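Local structure of magnesium transport protein CorA (Methanocaldococcus jannaschii, 4EGW) at residues 168-171 with 172-176; 258-261 with 262-265. The protein mediates magnesium influx as a homopentameric channel that closes when cytoplasmic magnesium is high and opens when it is low. One frame throughout, in Å; residues are numbered along the deposited sequence.

Interaction 1 of 2, residues 168-171 with 172-176; sequences SYSR and ILMNL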
loop_
_atom_site.group_PDB
_atom_site.type_symbol
_atom_site.label_atom_id
_atom_site.label_comp_id
_atom_site.label_asym_id
_atom_site.label_seq_id
_atom_site.Cartn_x
_atom_site.Cartn_y
_atom_site.Cartn_z
ATOM N N SER A 168 -1.760 -6.270 -0.093
ATOM C CA SER A 168 -2.200 -6.777 1.205
ATOM C C SER A 168 -0.956 -6.959 2.058
ATOM O O SER A 168 -0.848 -6.418 3.150
ATOM C CB SER A 168 -2.919 -8.129 1.071
ATOM O OG SER A 168 -4.045 -8.068 0.212
ATOM N N TYR A 169 -0.004 -7.719 1.537
ATOM C CA TYR A 169 1.216 -7.999 2.269
ATOM C C TYR A 169 1.916 -6.718 2.684
ATOM O O TYR A 169 2.314 -6.559 3.851
ATOM C CB TYR A 169 2.165 -8.787 1.394
ATOM C CG TYR A 169 1.881 -10.265 1.282
ATOM C CD1 TYR A 169 2.185 -11.121 2.325
ATOM C CD2 TYR A 169 1.369 -10.815 0.111
ATOM C CE1 TYR A 169 1.972 -12.489 2.219
ATOM C CE2 TYR A 169 1.150 -12.183 0.000
ATOM C CZ TYR A 169 1.460 -13.009 1.057
ATOM O OH TYR A 169 1.256 -14.362 0.971
ATOM N N SER A 170 2.076 -5.817 1.719
ATOM C CA SER A 170 2.850 -4.595 1.925
ATOM C C SER A 170 2.194 -3.713 2.965
ATOM O O SER A 170 2.862 -3.001 3.714
ATOM C CB SER A 170 3.009 -3.811 0.625
ATOM O OG SER A 170 3.818 -2.672 0.854
ATOM N N ARG A 171 0.875 -3.766 3.011
ATOM C CA ARG A 171 0.143 -2.990 3.989
ATOM C C ARG A 171 0.477 -3.475 5.393
ATOM O O ARG A 171 0.704 -2.687 6.306
ATOM C CB ARG A 171 -1.353 -3.128 3.734
ATOM C CG ARG A 171 -2.195 -2.195 4.574
ATOM C CD ARG A 171 -2.889 -2.924 5.715
ATOM N NE ARG A 171 -3.914 -3.846 5.234
ATOM C CZ ARG A 171 -5.113 -3.991 5.794
ATOM N NH1 ARG A 171 -5.451 -3.268 6.855
ATOM N NH2 ARG A 171 -5.981 -4.860 5.287
ATOM N N ILE A 172 0.511 -4.789 5.554
ATOM C CA ILE A 172 0.648 -5.395 6.863
ATOM C C ILE A 172 2.083 -5.343 7.378
ATOM O O ILE A 172 2.317 -5.194 8.576
ATOM C CB ILE A 172 0.142 -6.839 6.837
ATOM C CG1 ILE A 172 -1.281 -6.874 6.266
ATOM C CG2 ILE A 172 0.195 -7.439 8.227
ATOM C CD1 ILE A 172 -1.708 -8.236 5.713
ATOM N N LEU A 173 3.046 -5.463 6.477
ATOM C CA LEU A 173 4.436 -5.281 6.864
ATOM C C LEU A 173 4.646 -3.882 7.445
ATOM O O LEU A 173 5.119 -3.720 8.575
ATOM C CB LEU A 173 5.354 -5.500 5.663
ATOM C CG LEU A 173 5.449 -6.930 5.121
ATOM C CD1 LEU A 173 5.534 -6.920 3.618
ATOM C CD2 LEU A 173 6.641 -7.658 5.738
ATOM N N MET A 174 4.292 -2.859 6.682
ATOM C CA MET A 174 4.533 -1.516 7.171
ATOM C C MET A 174 3.801 -1.379 8.505
ATOM O O MET A 174 4.286 -0.736 9.433
ATOM C CB MET A 174 4.110 -0.479 6.131
ATOM C CG MET A 174 4.596 -0.838 4.721
ATOM S SD MET A 174 4.605 0.522 3.538
ATOM C CE MET A 174 2.957 1.193 3.761
ATOM N N ASN A 175 2.648 -2.034 8.603
ATOM C CA ASN A 175 1.894 -2.105 9.850
ATOM C C ASN A 175 2.619 -2.891 10.933
ATOM O O ASN A 175 2.840 -2.401 12.038
ATOM C CB ASN A 175 0.540 -2.760 9.600
ATOM C CG ASN A 175 -0.547 -1.756 9.246
ATOM O OD1 ASN A 175 -0.303 -0.548 9.180
ATOM N ND2 ASN A 175 -1.761 -2.259 9.016
ATOM N N LEU A 176 2.981 -4.125 10.620
ATOM C CA LEU A 176 3.716 -4.925 11.578
ATOM C C LEU A 176 4.914 -4.139 12.067
ATOM O O LEU A 176 5.289 -4.238 13.235
ATOM C CB LEU A 176 4.173 -6.235 10.951
ATOM C CG LEU A 176 5.229 -6.976 11.766
ATOM C CD1 LEU A 176 4.995 -8.477 11.693
ATOM C CD2 LEU A 176 6.643 -6.612 11.310
#

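Interaction 2 of 2, residues 258-261 with 262-265; sequences EVLT and SMMD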
loop_
_atom_site.group_PDB
_atom_site.type_symbol
_atom_site.label_atom_id
_atom_site.label_comp_id
_atom_site.label_asym_id
_atom_site.label_seq_id
_atom_site.Cartn_x
_atom_site.Cartn_y
_atom_site.Cartn_z
ATOM N N GLU A 258 14.657 -10.371 11.583
ATOM C CA GLU A 258 15.926 -9.975 12.182
ATOM C C GLU A 258 15.582 -9.280 13.490
ATOM O O GLU A 258 15.876 -9.784 14.572
ATOM C CB GLU A 258 16.690 -8.989 11.286
ATOM C CG GLU A 258 17.024 -9.466 9.867
ATOM C CD GLU A 258 17.637 -8.358 8.988
ATOM O OE1 GLU A 258 18.010 -7.293 9.531
ATOM O OE2 GLU A 258 17.741 -8.550 7.752
ATOM N N VAL A 259 14.919 -8.133 13.375
ATOM C CA VAL A 259 14.565 -7.320 14.529
ATOM C C VAL A 259 13.865 -8.098 15.644
ATOM O O VAL A 259 14.058 -7.801 16.817
ATOM C CB VAL A 259 13.635 -6.173 14.124
ATOM C CG1 VAL A 259 13.061 -5.513 15.368
ATOM C CG2 VAL A 259 14.369 -5.170 13.247
ATOM N N LEU A 260 13.042 -9.077 15.283
ATOM C CA LEU A 260 12.360 -9.889 16.284
ATOM C C LEU A 260 13.269 -10.961 16.900
ATOM O O LEU A 260 13.008 -11.443 18.002
ATOM C CB LEU A 260 11.100 -10.519 15.700
ATOM C CG LEU A 260 10.021 -9.504 15.325
ATOM C CD1 LEU A 260 9.171 -10.045 14.217
ATOM C CD2 LEU A 260 9.169 -9.138 16.520
ATOM N N THR A 261 14.335 -11.336 16.198
ATOM C CA THR A 261 15.318 -12.243 16.780
ATOM C C THR A 261 16.045 -11.508 17.898
ATOM O O THR A 261 16.364 -12.088 18.937
ATOM C CB THR A 261 16.362 -12.740 15.740
ATOM O OG1 THR A 261 17.311 -11.701 15.463
ATOM C CG2 THR A 261 15.699 -13.170 14.440
ATOM N N SER A 262 16.304 -10.222 17.682
ATOM C CA SER A 262 17.023 -9.418 18.662
ATOM C C SER A 262 16.155 -9.192 19.878
ATOM O O SER A 262 16.561 -9.462 21.007
ATOM C CB SER A 262 17.427 -8.062 18.081
ATOM O OG SER A 262 18.233 -8.225 16.934
ATOM N N MET A 263 14.946 -8.706 19.636
ATOM C CA MET A 263 14.050 -8.359 20.718
ATOM C C MET A 263 13.837 -9.589 21.573
ATOM O O MET A 263 13.823 -9.500 22.805
ATOM C CB MET A 263 12.730 -7.791 20.183
ATOM C CG MET A 263 12.945 -6.636 19.186
ATOM S SD MET A 263 11.595 -5.454 18.915
ATOM C CE MET A 263 10.213 -6.567 18.762
ATOM N N MET A 264 13.715 -10.746 20.925
ATOM C CA MET A 264 13.533 -11.979 21.676
ATOM C C MET A 264 14.722 -12.175 22.558
ATOM O O MET A 264 14.582 -12.309 23.771
ATOM C CB MET A 264 13.392 -13.203 20.783
ATOM C CG MET A 264 12.893 -14.426 21.551
ATOM S SD MET A 264 11.190 -14.202 22.136
ATOM C CE MET A 264 11.184 -15.303 23.545
ATOM N N ASP A 265 15.899 -12.178 21.940
ATOM C CA ASP A 265 17.139 -12.362 22.680
ATOM C C ASP A 265 17.065 -11.432 23.886
ATOM O O ASP A 265 17.427 -11.807 25.004
ATOM C CB ASP A 265 18.354 -11.996 21.813
ATOM C CG ASP A 265 18.505 -12.891 20.576
ATOM O OD1 ASP A 265 17.869 -13.968 20.506
ATOM O OD2 ASP A 265 19.283 -12.514 19.672
#

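Interaction 1 of 2, residues 168-171 with 172-176
Leu173 folds back over the turn that precedes it and settles against Tyr169, one helical turn earlier. Its CG lies beside its own backbone N (chi1 -68°), which turns the side chain back along the helix and sets Leu173 CD1 3.2 Å from Tyr169 O and 4.4 Å from Tyr169 CB. The same carbonyl receives the Leu173 N-H at 2.9 Å (Leu173 N to Tyr169 O), a nearly straight bond, so the amide and the methyl of one residue gather at a single oxygen. This is the tightly packed flank, where Tyr169 sets its ring edge-to-face with Phe209 and Leu173 touches Leu249 and Ser253. The side chains of Ser170 and Met174 come within 4.2 Å, Ser170 OG to Met174 SD. The i to i+4 spacing puts Tyr169 and Leu173 on one flank of the long helix 156-186 of the CorA cytoplasmic domain, against helices 193-225 and 233-270 respectively, while Ser168 and Ile172 meet Pro103 of strand 96-104. Ile172 CD1 approaches Ser168 O at 3.3 Å, beside the bond from Ile172 N to the same oxygen (3.2 Å). Ile172 and Asn175, by contrast, keep some exposure. At the subunit interface the Arg171 chain, bent at chi2 and chi3, brings CD 3.6 Å from Asn175 ND2, the guanidinium and amide planes 65° apart. Within the chain these polar ends do not pair: Arg171 NH1 forms a salt bridge with Asp178 of the second subunit and also bonds Asn175 OD1 there, and Asn175 hydrogen-bonds Asn175 of that subunit.

Interaction 2 of 2, residues 258-261 with 262-265
Ser262 offers its backbone N-H to Glu258 O at 3.2 Å (Ser262 N to Glu258 O). That acceptor also receives the Thr261 hydroxyl: Thr261 OG1 stands 2.6 Å from Glu258 O, in the carbonyl plane and on a lone pair. The hydroxyl gets there because it occupies the crowded position between the backbone N and the carbonyl carbon (chi1 76°), which points it back toward the preceding turn. Glu258 O is thus doubly gripped, once by an amide and once by a side chain, with a weak third bond from Thr261 N. Replacing Thr261 by an alanine removes the hydroxyl, and Glu258 O would probably be left to backbone amides alone. Related bonds, reaching back four residues rather than three, follow further along, where Met263 O accepts from the hydroxyl of Thr267 and Asp265 O from that of Ser269, a familiar way for serines and threonines to return their hydroxyls to a helix backbone. Leu260 O is met by Met264 N at 3.1 Å. Met263 N donates to Val259 O and Asp265 N to Thr261 O, although the positions of both acceptor oxygens are less certain in the model. The apolar contacts converge on Met263, whose chain turns at chi3: its SD lies 3.8 Å from Val259 CG1 and its CE 3.6 Å from Leu260 CD2. Val259 also touches a bound 1,4-butanediol, in a pocket completed by residues such as Glu177 and Tyr256. Glu258, Ser262 and Asp265 occupy the exposed flank of helix 233-270; on its inner flank, Leu260 and Met264 rest on Ile199 of helix 193-225, while Val259 and Met263 lean on Leu180 of helix 156-186.

How the interactions relate
Followed from the N terminus, the chain reaches interaction 1 on helix 156-186, traverses helix 193-225, and arrives at interaction 2 on helix 233-270. Each contact joins successive turns of one unbroken helix, so neither closes a loop; they stand in series and neither nest nor cross. What relates them is the packing of the three long helices. The centres of interactions 1 and 2 are about 19 Å apart and their nearest atoms about 5 Å. Leu206 of the middle helix bridges this separation, meeting Leu176 from interaction 1 and Leu260 from interaction 2. At 168-176, helix 156-186 also reaches strand 96-104 of the sheet and a second subunit, whereas no other chain of the assembly touches 258-265.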